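Local coordinates for Mll7089 protein (Mesorhizobium loti, PDB 2OZ8) that is of unknown function but, as a member of the mandelate racemase branch of the enolase superfamily, probably binds magnesium and may act as a hydro-lyase, at residues F8-F13 / N32-E37; F13-D18 / F323-E328; V45-I50 / L348-K353; P58-I63 / S359-L364. All coordinates share one frame; numbering follows the deposited sequence.

Interaction 1. Residues F8-F13 / N32-E37; sequences FRITRF and NVAALE
Antiparallel pairing in the N-terminal sheet joins residues 8-13 to residues 32-37, from Arg9 beside Glu37 at one end to Phe13 beside Val33 at the other. Arg9, Thr11 and Phe13 form hydrogen-bonded pairs with Glu37, Ala35 and Val33, each exchanging two backbone bonds; Phe13 N lies 2.7 Å from Val33 O. Ile10 with Leu36 and Arg12 with Ala34 are the non-hydrogen-bonded pairs, their side chains on the other face of the sheet. There the methyl ends of Ile10 and Leu36 meet, CD1 to CD1 at 3.4 Å, and Ile10 CG2 rests 3.8 Å from Ala34 CB. In the capping domain of enolase-superfamily proteins such a sheet is followed by helices, and here helix 60-70 packs on this face through Ile63 against Ile10. On the Arg9 face, CG of Arg9 stands opposite the backbone N (chi1 -157°) and the chain bends at chi3, carrying NH1 to 3.0 Å from Glu37 OE2 in a salt bridge. The oxygen sits at the guanidinium edge, whereas the N-H arrives from above the carboxylate, the two planes being 79° apart. The carboxylate has a second partner: Arg355 forms a salt bridge with Glu37 OE1. A water 2.7 Å from Thr11 OG1 lies between that hydroxyl and the carboxylate. Farther along, the edge of the Phe13 ring faces Ala35 CB and Val33 O, while Phe13 CB touches Val33 CG1 at 4.0 Å. Another water, above one face of the Arg12 guanidinium, donates to Phe13 O and, at 2.6 Å, to Asn32 OD1; Arg12 NE itself is bonded to Pro58 O.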
# COMPACT_ATOMS: atom_id res chain seq x y z
N PHE A 8 26.23 -11.79 -43.24
CA PHE A 8 25.73 -12.78 -42.31
C PHE A 8 25.53 -14.14 -42.99
O PHE A 8 25.32 -14.22 -44.19
CB PHE A 8 24.44 -12.28 -41.64
CG PHE A 8 23.22 -12.45 -42.47
CD1 PHE A 8 22.58 -13.68 -42.52
CD2 PHE A 8 22.70 -11.39 -43.18
CE1 PHE A 8 21.41 -13.87 -43.32
CE2 PHE A 8 21.54 -11.54 -43.99
CZ PHE A 8 20.90 -12.79 -44.06
N ARG A 9 25.54 -15.23 -42.22
CA ARG A 9 25.41 -16.57 -42.79
C ARG A 9 24.47 -17.40 -41.90
O ARG A 9 24.63 -17.40 -40.68
CB ARG A 9 26.80 -17.19 -42.84
CG ARG A 9 27.08 -18.33 -43.85
CD ARG A 9 28.56 -18.88 -43.65
NE ARG A 9 29.61 -17.89 -44.03
CZ ARG A 9 30.65 -17.49 -43.28
NH1 ARG A 9 30.87 -17.95 -42.05
NH2 ARG A 9 31.51 -16.60 -43.80
N ILE A 10 23.49 -18.08 -42.49
CA ILE A 10 22.59 -18.94 -41.71
C ILE A 10 22.72 -20.41 -42.09
O ILE A 10 22.51 -20.81 -43.25
CB ILE A 10 21.11 -18.52 -41.84
CG1 ILE A 10 20.91 -17.01 -41.57
CG2 ILE A 10 20.20 -19.42 -40.92
CD1 ILE A 10 20.89 -16.60 -40.12
N THR A 11 23.04 -21.26 -41.12
CA THR A 11 23.08 -22.68 -41.40
C THR A 11 22.02 -23.40 -40.59
O THR A 11 22.10 -23.42 -39.36
CB THR A 11 24.46 -23.29 -41.13
OG1 THR A 11 25.46 -22.47 -41.74
CG2 THR A 11 24.54 -24.64 -41.73
N ARG A 12 21.07 -24.02 -41.29
CA ARG A 12 19.96 -24.69 -40.66
C ARG A 12 20.25 -26.15 -40.30
O ARG A 12 20.78 -26.89 -41.13
CB ARG A 12 18.76 -24.58 -41.57
CG ARG A 12 17.47 -24.96 -40.95
CD ARG A 12 16.43 -25.19 -42.02
NE ARG A 12 15.15 -25.62 -41.45
CZ ARG A 12 14.86 -26.87 -41.09
NH1 ARG A 12 15.77 -27.83 -41.23
NH2 ARG A 12 13.66 -27.15 -40.62
N PHE A 13 19.91 -26.56 -39.08
CA PHE A 13 19.97 -27.94 -38.59
C PHE A 13 18.58 -28.45 -38.11
O PHE A 13 17.73 -27.68 -37.59
CB PHE A 13 21.00 -28.07 -37.46
CG PHE A 13 22.41 -27.60 -37.85
CD1 PHE A 13 23.29 -28.45 -38.51
CD2 PHE A 13 22.83 -26.31 -37.58
CE1 PHE A 13 24.56 -28.02 -38.90
CE2 PHE A 13 24.09 -25.88 -37.95
CZ PHE A 13 24.96 -26.74 -38.61
N ASN A 32 15.70 -28.22 -33.37
CA ASN A 32 15.57 -27.32 -34.49
C ASN A 32 16.40 -26.08 -34.23
O ASN A 32 16.09 -25.35 -33.30
CB ASN A 32 14.11 -26.98 -34.67
CG ASN A 32 13.38 -28.00 -35.52
OD1 ASN A 32 13.41 -27.93 -36.74
ND2 ASN A 32 12.71 -28.94 -34.89
N VAL A 33 17.49 -25.88 -34.97
CA VAL A 33 18.48 -24.86 -34.63
C VAL A 33 19.25 -24.41 -35.87
O VAL A 33 19.57 -25.22 -36.74
CB VAL A 33 19.43 -25.32 -33.48
CG1 VAL A 33 20.34 -26.50 -33.89
CG2 VAL A 33 20.26 -24.21 -32.95
N ALA A 34 19.51 -23.10 -35.96
CA ALA A 34 20.30 -22.54 -37.02
C ALA A 34 21.45 -21.68 -36.45
O ALA A 34 21.25 -20.90 -35.50
CB ALA A 34 19.44 -21.73 -37.97
N ALA A 35 22.63 -21.84 -37.04
CA ALA A 35 23.78 -21.05 -36.65
C ALA A 35 23.69 -19.75 -37.40
O ALA A 35 23.35 -19.72 -38.57
CB ALA A 35 25.07 -21.78 -36.97
N LEU A 36 23.93 -18.67 -36.69
CA LEU A 36 23.92 -17.34 -37.22
C LEU A 36 25.35 -16.89 -37.10
O LEU A 36 25.94 -16.90 -36.01
CB LEU A 36 23.00 -16.45 -36.38
CG LEU A 36 23.15 -14.94 -36.64
CD1 LEU A 36 22.70 -14.58 -38.05
CD2 LEU A 36 22.41 -14.10 -35.58
N GLU A 37 25.95 -16.56 -38.24
CA GLU A 37 27.33 -16.11 -38.25
C GLU A 37 27.35 -14.69 -38.75
O GLU A 37 26.75 -14.38 -39.79
CB GLU A 37 28.22 -16.98 -39.08
CG GLU A 37 28.65 -18.29 -38.40
CD GLU A 37 29.36 -19.22 -39.38
OE1 GLU A 37 30.49 -19.67 -39.10
OE2 GLU A 37 28.79 -19.49 -40.45
O HOH W 1 25.87 -20.21 -40.35
O HOH W 2 15.28 -26.59 -37.87

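Interaction 2. Residues F13-D18 / F323-E328; sequences FQFARD and FDHLVE
Leu326 meets two phenylalanines of strand 5-17, Phe13 and Phe15, with its branches. Its CB is directed toward the strand, and CG lies over the rim of one face of the neighbouring His325 ring. At the fork CD1 comes to 4.4 Å from Phe15 CZ, and CD2 settles over the middle of the Phe13 ring, a CH-pi contact 3.6 Å from the centroid and 14° off the normal. With a serine in place of Phe13, Leu326 CD2 would probably lose the aromatic face beneath it and a gap would open between strand and loop. Phe15 carries its CG between backbone N and carbonyl carbon (chi1 56°), which sends the ring across to the loop. His325 meets it edge-to-face, CE1 leading at 3.9 Å from Phe15 CE1, with the planes at 84°. Phe323 CD1 comes to the Phe15 edge, 4.1 Å from CZ, and Phe323 is itself stacked on Phe299. The loop follows barrel strand 313-318, so the contact ties the capping sheet to the barrel domain. No hydrogen bond crosses between the segments: methyl groups and aromatic rings hold them by close fit and dispersion.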
# COMPACT_ATOMS: atom_id res chain seq x y z
N PHE A 13 19.91 -26.56 -39.08
CA PHE A 13 19.97 -27.94 -38.59
C PHE A 13 18.58 -28.45 -38.11
O PHE A 13 17.73 -27.68 -37.59
CB PHE A 13 21.00 -28.07 -37.46
CG PHE A 13 22.41 -27.60 -37.85
CD1 PHE A 13 23.29 -28.45 -38.51
CD2 PHE A 13 22.83 -26.31 -37.58
CE1 PHE A 13 24.56 -28.02 -38.90
CE2 PHE A 13 24.09 -25.88 -37.95
CZ PHE A 13 24.96 -26.74 -38.61
N GLN A 14 18.31 -29.73 -38.29
CA GLN A 14 17.06 -30.30 -37.82
C GLN A 14 17.39 -31.79 -37.65
O GLN A 14 17.55 -32.50 -38.63
CB GLN A 14 15.92 -30.09 -38.82
CG GLN A 14 14.56 -30.72 -38.37
CD GLN A 14 13.43 -30.64 -39.43
OE1 GLN A 14 13.57 -30.03 -40.49
NE2 GLN A 14 12.34 -31.28 -39.14
N PHE A 15 17.52 -32.24 -36.40
CA PHE A 15 17.95 -33.60 -36.11
C PHE A 15 17.27 -34.24 -34.91
O PHE A 15 16.78 -33.54 -34.04
CB PHE A 15 19.46 -33.66 -35.95
CG PHE A 15 20.03 -32.71 -34.90
CD1 PHE A 15 20.36 -33.18 -33.60
CD2 PHE A 15 20.33 -31.37 -35.21
CE1 PHE A 15 21.00 -32.35 -32.64
CE2 PHE A 15 20.93 -30.50 -34.26
CZ PHE A 15 21.27 -31.01 -32.96
N ALA A 16 17.26 -35.57 -34.87
CA ALA A 16 16.72 -36.36 -33.76
C ALA A 16 17.62 -36.24 -32.54
O ALA A 16 18.86 -36.11 -32.67
CB ALA A 16 16.57 -37.85 -34.15
N ARG A 17 16.98 -36.28 -31.37
CA ARG A 17 17.68 -36.33 -30.09
C ARG A 17 18.01 -37.78 -29.74
O ARG A 17 17.41 -38.69 -30.28
CB ARG A 17 16.82 -35.72 -28.98
CG ARG A 17 16.75 -34.21 -29.05
CD ARG A 17 15.79 -33.65 -27.98
NE ARG A 17 15.58 -32.22 -28.14
CZ ARG A 17 16.31 -31.29 -27.53
NH1 ARG A 17 17.31 -31.62 -26.72
NH2 ARG A 17 16.03 -30.01 -27.74
N ASP A 18 18.95 -37.95 -28.82
CA ASP A 18 19.27 -39.26 -28.27
C ASP A 18 18.30 -39.80 -27.19
O ASP A 18 18.32 -40.98 -26.90
CB ASP A 18 20.73 -39.29 -27.77
CG ASP A 18 20.99 -38.37 -26.58
OD1 ASP A 18 20.37 -37.25 -26.44
OD2 ASP A 18 21.86 -38.79 -25.76
N PHE A 323 24.64 -32.11 -28.72
CA PHE A 323 24.89 -30.85 -29.46
C PHE A 323 26.37 -30.68 -29.84
O PHE A 323 26.69 -29.88 -30.66
CB PHE A 323 24.49 -29.60 -28.61
CG PHE A 323 23.00 -29.42 -28.39
CD1 PHE A 323 22.07 -30.19 -29.07
CD2 PHE A 323 22.54 -28.45 -27.51
CE1 PHE A 323 20.65 -30.00 -28.86
CE2 PHE A 323 21.17 -28.25 -27.29
CZ PHE A 323 20.22 -29.02 -27.99
N ASP A 324 27.27 -31.42 -29.22
CA ASP A 324 28.68 -31.08 -29.28
C ASP A 324 29.27 -31.22 -30.69
O ASP A 324 30.23 -30.53 -31.04
CB ASP A 324 29.47 -31.95 -28.28
CG ASP A 324 29.19 -31.58 -26.81
OD1 ASP A 324 28.25 -30.80 -26.48
OD2 ASP A 324 29.94 -32.08 -25.96
N HIS A 325 28.69 -32.11 -31.49
CA HIS A 325 29.19 -32.37 -32.82
C HIS A 325 29.15 -31.12 -33.72
O HIS A 325 29.85 -31.04 -34.77
CB HIS A 325 28.41 -33.52 -33.45
CG HIS A 325 26.97 -33.20 -33.69
ND1 HIS A 325 26.05 -33.09 -32.66
CD2 HIS A 325 26.30 -32.94 -34.84
CE1 HIS A 325 24.88 -32.78 -33.17
NE2 HIS A 325 25.00 -32.69 -34.49
N LEU A 326 28.36 -30.13 -33.31
CA LEU A 326 28.21 -28.96 -34.11
C LEU A 326 29.39 -27.99 -34.01
O LEU A 326 29.53 -27.12 -34.87
CB LEU A 326 26.90 -28.25 -33.80
CG LEU A 326 25.53 -28.87 -34.04
CD1 LEU A 326 24.46 -28.05 -33.32
CD2 LEU A 326 25.15 -29.05 -35.50
N VAL A 327 30.23 -28.12 -32.98
CA VAL A 327 31.32 -27.16 -32.77
C VAL A 327 32.68 -27.86 -32.64
O VAL A 327 32.74 -29.06 -32.32
CB VAL A 327 31.09 -26.31 -31.48
CG1 VAL A 327 30.06 -25.16 -31.71
CG2 VAL A 327 30.74 -27.22 -30.30
N GLU A 328 33.77 -27.10 -32.83
CA GLU A 328 35.12 -27.68 -32.77
C GLU A 328 35.47 -28.12 -31.39
O GLU A 328 35.82 -29.27 -31.21
CB GLU A 328 36.18 -26.72 -33.33
CG GLU A 328 35.98 -26.46 -34.81
CD GLU A 328 36.91 -25.43 -35.42
OE1 GLU A 328 37.65 -24.69 -34.68
OE2 GLU A 328 36.88 -25.35 -36.68

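Interaction 3. Residues V45-I50 / L348-K353; sequences VGLGFI and LVLSEK
Leu47, Phe49, Leu348 and Leu350 make the apolar part of this contact between strand 45-52 and the chain leading into helix 352-357. Leu47 points toward that chain, CG anti to its backbone N (chi1 166°), and divides its two methyls between neighbours. CD1 meets Leu350 CD1 at 4.2 Å, the two leucine side chains crossing at about a right angle, while CD2 lies 4.3 Å from Leu348 CB. The same Leu350 CD1 also approaches Phe49 CE1 at 4.3 Å, so one methyl touches both strand residues. Behind these groups, Ala35 of the adjacent strand packs on Leu47 and Leu350, and the Phe49 ring meets that of Phe299.

The second kind of contact is methyl against backbone. Leu47 CD2 reaches 3.3 Å from Leu348 O and 3.8 Å from Leu350 N, and lies 4.1 Å from Val349 CA, covering one side of the exposed Val349's main chain.

Polar bonds frame the contact from outside the two segments. The imidazole of His346 links them, bonded through NE2 to Leu47 O and through ND1 to Leu348 N, and Asp112 receives Leu47 N. Ser351 stands at the N-cap of helix 352-357, its OG bonded to Ala354 N. In the enolase-superfamily plan, the contact joins the capping-domain sheet to chain that returns from the barrel.

With no direct hydrogen bond between the segments, the leucines and Phe49 contribute burial of hydrocarbon, and the polar link between the two segments runs indirectly, through His346.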
# COMPACT_ATOMS: atom_id res chain seq x y z
N VAL A 45 34.47 -13.59 -37.12
CA VAL A 45 33.12 -14.07 -37.20
C VAL A 45 32.60 -14.22 -35.79
O VAL A 45 33.32 -14.72 -34.91
CB VAL A 45 33.05 -15.44 -37.93
CG1 VAL A 45 31.66 -15.99 -37.93
CG2 VAL A 45 33.56 -15.31 -39.39
N GLY A 46 31.38 -13.77 -35.57
CA GLY A 46 30.63 -14.08 -34.38
C GLY A 46 29.55 -15.12 -34.64
O GLY A 46 28.82 -15.08 -35.65
N LEU A 47 29.42 -16.03 -33.69
CA LEU A 47 28.47 -17.09 -33.83
C LEU A 47 27.38 -17.06 -32.71
O LEU A 47 27.68 -16.87 -31.53
CB LEU A 47 29.25 -18.41 -33.85
CG LEU A 47 28.53 -19.74 -33.66
CD1 LEU A 47 27.77 -20.13 -34.94
CD2 LEU A 47 29.53 -20.84 -33.16
N GLY A 48 26.12 -17.24 -33.10
CA GLY A 48 25.09 -17.61 -32.14
C GLY A 48 24.02 -18.49 -32.76
O GLY A 48 24.05 -18.72 -33.96
N PHE A 49 23.07 -18.94 -31.94
CA PHE A 49 22.10 -19.99 -32.24
C PHE A 49 20.65 -19.63 -32.15
O PHE A 49 20.19 -19.11 -31.13
CB PHE A 49 22.38 -21.20 -31.35
CG PHE A 49 23.75 -21.79 -31.60
CD1 PHE A 49 23.98 -22.57 -32.71
CD2 PHE A 49 24.80 -21.49 -30.77
CE1 PHE A 49 25.25 -23.08 -32.95
CE2 PHE A 49 26.08 -22.00 -31.02
CZ PHE A 49 26.30 -22.78 -32.06
N ILE A 50 19.92 -19.94 -33.22
CA ILE A 50 18.52 -19.60 -33.32
C ILE A 50 17.82 -20.90 -33.08
O ILE A 50 17.80 -21.75 -33.94
CB ILE A 50 18.19 -19.01 -34.72
CG1 ILE A 50 19.02 -17.77 -35.00
CG2 ILE A 50 16.73 -18.76 -34.88
CD1 ILE A 50 19.20 -17.47 -36.48
N LEU A 348 33.24 -20.78 -28.92
CA LEU A 348 32.52 -21.78 -29.72
C LEU A 348 32.71 -21.42 -31.18
O LEU A 348 32.44 -20.29 -31.61
CB LEU A 348 31.05 -21.95 -29.32
CG LEU A 348 30.76 -22.35 -27.85
CD1 LEU A 348 29.29 -22.10 -27.50
CD2 LEU A 348 31.22 -23.83 -27.45
N VAL A 349 33.21 -22.40 -31.93
CA VAL A 349 33.38 -22.24 -33.39
C VAL A 349 32.75 -23.41 -34.08
O VAL A 349 33.01 -24.53 -33.74
CB VAL A 349 34.90 -22.14 -33.82
CG1 VAL A 349 34.99 -22.01 -35.35
CG2 VAL A 349 35.61 -20.99 -33.13
N LEU A 350 31.93 -23.12 -35.06
CA LEU A 350 31.15 -24.12 -35.77
C LEU A 350 32.07 -25.15 -36.46
O LEU A 350 33.13 -24.79 -36.98
CB LEU A 350 30.31 -23.41 -36.79
CG LEU A 350 28.97 -24.00 -37.17
CD1 LEU A 350 28.10 -24.14 -35.96
CD2 LEU A 350 28.38 -23.02 -38.18
N SER A 351 31.70 -26.42 -36.42
CA SER A 351 32.55 -27.44 -37.01
C SER A 351 32.28 -27.49 -38.51
O SER A 351 31.14 -27.60 -38.96
CB SER A 351 32.28 -28.77 -36.33
OG SER A 351 32.57 -29.89 -37.14
N GLU A 352 33.33 -27.37 -39.31
CA GLU A 352 33.15 -27.42 -40.77
C GLU A 352 32.67 -28.80 -41.22
O GLU A 352 31.78 -28.89 -42.09
CB GLU A 352 34.40 -26.93 -41.52
CG GLU A 352 34.74 -25.43 -41.21
CD GLU A 352 33.66 -24.42 -41.67
OE1 GLU A 352 32.94 -24.71 -42.64
OE2 GLU A 352 33.56 -23.30 -41.08
N LYS A 353 33.18 -29.86 -40.59
CA LYS A 353 32.66 -31.19 -40.86
C LYS A 353 31.17 -31.21 -40.58
O LYS A 353 30.39 -31.74 -41.38
CB LYS A 353 33.37 -32.25 -40.03
CG LYS A 353 34.82 -32.52 -40.45
CD LYS A 353 35.59 -33.41 -39.42
CE LYS A 353 37.13 -33.33 -39.65
NZ LYS A 353 37.91 -33.67 -38.41

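Interaction 4. Residues P58-I63 / S359-L364; sequences PDQQEI and SRPRRL
Asp59 and Arg362 cross at a slant, carboxylate and guanidinium planes 69° apart, with Asp59 OD1 at the edge of the guanidinium. The salt bridge, from Arg362 NH1 to OD1 at 3.0 Å, is bent to 126° and makes a weak hydrogen bond. A stronger one reaches the same oxygen: Arg363 N meets OD1 at 2.8 Å, almost in line with its C-O bond, with an N-H...O angle of 167°. Two donors therefore share OD1, which probably steadies the negative charge there. Were Asp59 replaced by an alanine, Arg363 N would probably be left without this acceptor and the Arg362 guanidinium without its carboxylate mate. Asp59 holds the N-cap position of helix 60-70, yet its side chain makes no capping bond, being turned to the arginines instead. The chain running past this helix start follows helix 352-357, after the barrel, and returns to the capping domain, and its Pro361 O takes Gln60 N, at the first turn, at 2.7 Å. Gln60 and Pro361 lie side by side and point the same way, CB to CB at 4.0 Å. Gln60 then extends beyond CG, its OE1 bonded to the backbone N of Arg12 in strand 5-17. Arg363, with CG opposite its backbone N and a bend at chi3, brings NH1 to 3.6 Å from Pro58 CA. Its charge is met across the subunit interface by Glu62 of the second subunit, and Glu62 here forms the reciprocal salt bridge with Arg363 of that subunit.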
# COMPACT_ATOMS: atom_id res chain seq x y z
N PRO A 58 11.67 -22.69 -40.32
CA PRO A 58 11.40 -22.76 -41.74
C PRO A 58 12.71 -23.08 -42.52
O PRO A 58 13.77 -23.32 -41.90
CB PRO A 58 10.86 -21.36 -42.08
CG PRO A 58 11.42 -20.48 -41.04
CD PRO A 58 11.55 -21.32 -39.80
N ASP A 59 12.63 -23.08 -43.86
CA ASP A 59 13.80 -23.37 -44.71
C ASP A 59 14.93 -22.37 -44.50
O ASP A 59 14.67 -21.21 -44.21
CB ASP A 59 13.41 -23.34 -46.17
CG ASP A 59 12.51 -24.46 -46.56
OD1 ASP A 59 12.42 -25.48 -45.84
OD2 ASP A 59 11.87 -24.32 -47.61
N GLN A 60 16.16 -22.82 -44.64
CA GLN A 60 17.33 -21.96 -44.53
C GLN A 60 17.01 -20.66 -45.24
O GLN A 60 17.27 -19.60 -44.69
CB GLN A 60 18.55 -22.64 -45.19
CG GLN A 60 19.94 -22.19 -44.73
CD GLN A 60 21.04 -23.32 -44.89
OE1 GLN A 60 21.06 -24.39 -44.17
NE2 GLN A 60 21.98 -23.05 -45.82
N GLN A 61 16.42 -20.73 -46.43
CA GLN A 61 16.15 -19.57 -47.24
C GLN A 61 15.10 -18.62 -46.61
O GLN A 61 15.19 -17.39 -46.74
CB GLN A 61 15.74 -20.00 -48.68
CG GLN A 61 15.73 -18.86 -49.74
CD GLN A 61 15.14 -19.28 -51.12
OE1 GLN A 61 15.74 -20.03 -51.90
NE2 GLN A 61 13.96 -18.75 -51.42
N GLU A 62 14.08 -19.19 -45.96
CA GLU A 62 13.08 -18.40 -45.28
C GLU A 62 13.77 -17.63 -44.10
O GLU A 62 13.59 -16.42 -43.96
CB GLU A 62 11.90 -19.28 -44.85
CG GLU A 62 10.63 -18.57 -44.35
CD GLU A 62 10.14 -17.35 -45.22
OE1 GLU A 62 10.40 -17.24 -46.47
OE2 GLU A 62 9.49 -16.47 -44.61
N ILE A 63 14.62 -18.33 -43.33
CA ILE A 63 15.39 -17.73 -42.24
C ILE A 63 16.27 -16.55 -42.74
O ILE A 63 16.29 -15.45 -42.14
CB ILE A 63 16.27 -18.79 -41.55
CG1 ILE A 63 15.42 -19.97 -41.05
CG2 ILE A 63 17.01 -18.18 -40.37
CD1 ILE A 63 16.20 -21.15 -40.43
N SER A 359 24.00 -30.16 -42.19
CA SER A 359 23.17 -29.03 -42.67
C SER A 359 21.85 -29.57 -43.23
O SER A 359 21.85 -30.59 -43.92
CB SER A 359 23.92 -28.24 -43.73
OG SER A 359 23.13 -27.20 -44.31
N ARG A 360 20.73 -28.94 -42.89
CA ARG A 360 19.40 -29.33 -43.50
C ARG A 360 18.61 -28.10 -43.90
O ARG A 360 17.77 -27.64 -43.13
CB ARG A 360 18.48 -30.16 -42.58
CG ARG A 360 19.02 -31.40 -41.89
CD ARG A 360 19.17 -32.54 -42.83
NE ARG A 360 19.87 -33.66 -42.20
CZ ARG A 360 21.09 -34.08 -42.52
NH1 ARG A 360 21.80 -33.49 -43.48
NH2 ARG A 360 21.62 -35.11 -41.86
N PRO A 361 18.82 -27.60 -45.12
CA PRO A 361 18.25 -26.32 -45.58
C PRO A 361 16.73 -26.37 -45.67
O PRO A 361 16.06 -25.33 -45.64
CB PRO A 361 18.84 -26.18 -47.00
CG PRO A 361 20.02 -27.10 -47.03
CD PRO A 361 19.65 -28.25 -46.17
N ARG A 362 16.20 -27.57 -45.83
CA ARG A 362 14.81 -27.76 -46.20
C ARG A 362 14.12 -28.46 -45.04
O ARG A 362 14.66 -29.45 -44.49
CB ARG A 362 14.71 -28.55 -47.51
CG ARG A 362 13.32 -29.16 -47.85
CD ARG A 362 12.52 -28.28 -48.80
NE ARG A 362 11.11 -28.65 -48.77
CZ ARG A 362 10.29 -28.42 -47.73
NH1 ARG A 362 10.74 -27.81 -46.64
NH2 ARG A 362 9.02 -28.80 -47.79
N ARG A 363 12.99 -27.88 -44.61
CA ARG A 363 12.23 -28.38 -43.47
C ARG A 363 11.73 -29.80 -43.73
O ARG A 363 11.02 -30.04 -44.73
CB ARG A 363 11.07 -27.42 -43.09
CG ARG A 363 10.14 -27.94 -41.89
CD ARG A 363 9.05 -26.93 -41.47
NE ARG A 363 8.30 -26.46 -42.63
CZ ARG A 363 7.88 -25.21 -42.85
NH1 ARG A 363 8.08 -24.23 -41.96
NH2 ARG A 363 7.22 -24.95 -43.98
N LEU A 364 12.08 -30.74 -42.84
CA LEU A 364 11.68 -32.13 -42.98
C LEU A 364 10.55 -32.54 -42.05
O LEU A 364 10.34 -31.96 -41.01
CB LEU A 364 12.88 -33.05 -42.77
CG LEU A 364 14.10 -32.89 -43.72
CD1 LEU A 364 15.35 -33.77 -43.38
CD2 LEU A 364 13.71 -33.06 -45.21

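How the interactions relate
All four contacts lie on the same side of the chain's centre, around the N-terminal antiparallel sheet. Interactions 1 and 2 share strand 5-17 and Phe13, their centres about 12 Å apart; interaction 3 adds strand 45-52, bonded beside strand 27-40, with its centre about 8 Å from that of interaction 1. Interaction 4, its centre about 9 Å from that of interaction 1, begins helix 60-70 and is linked to strand 5-17 by Arg12. Along the chain interaction 1 closes first, within the capping domain, whereas interactions 2, 3 and 4 each span roughly 300 residues and interlock, so chain leaving the barrel is repeatedly attached to the first strands and helix. Interactions 3 and 4 do not touch.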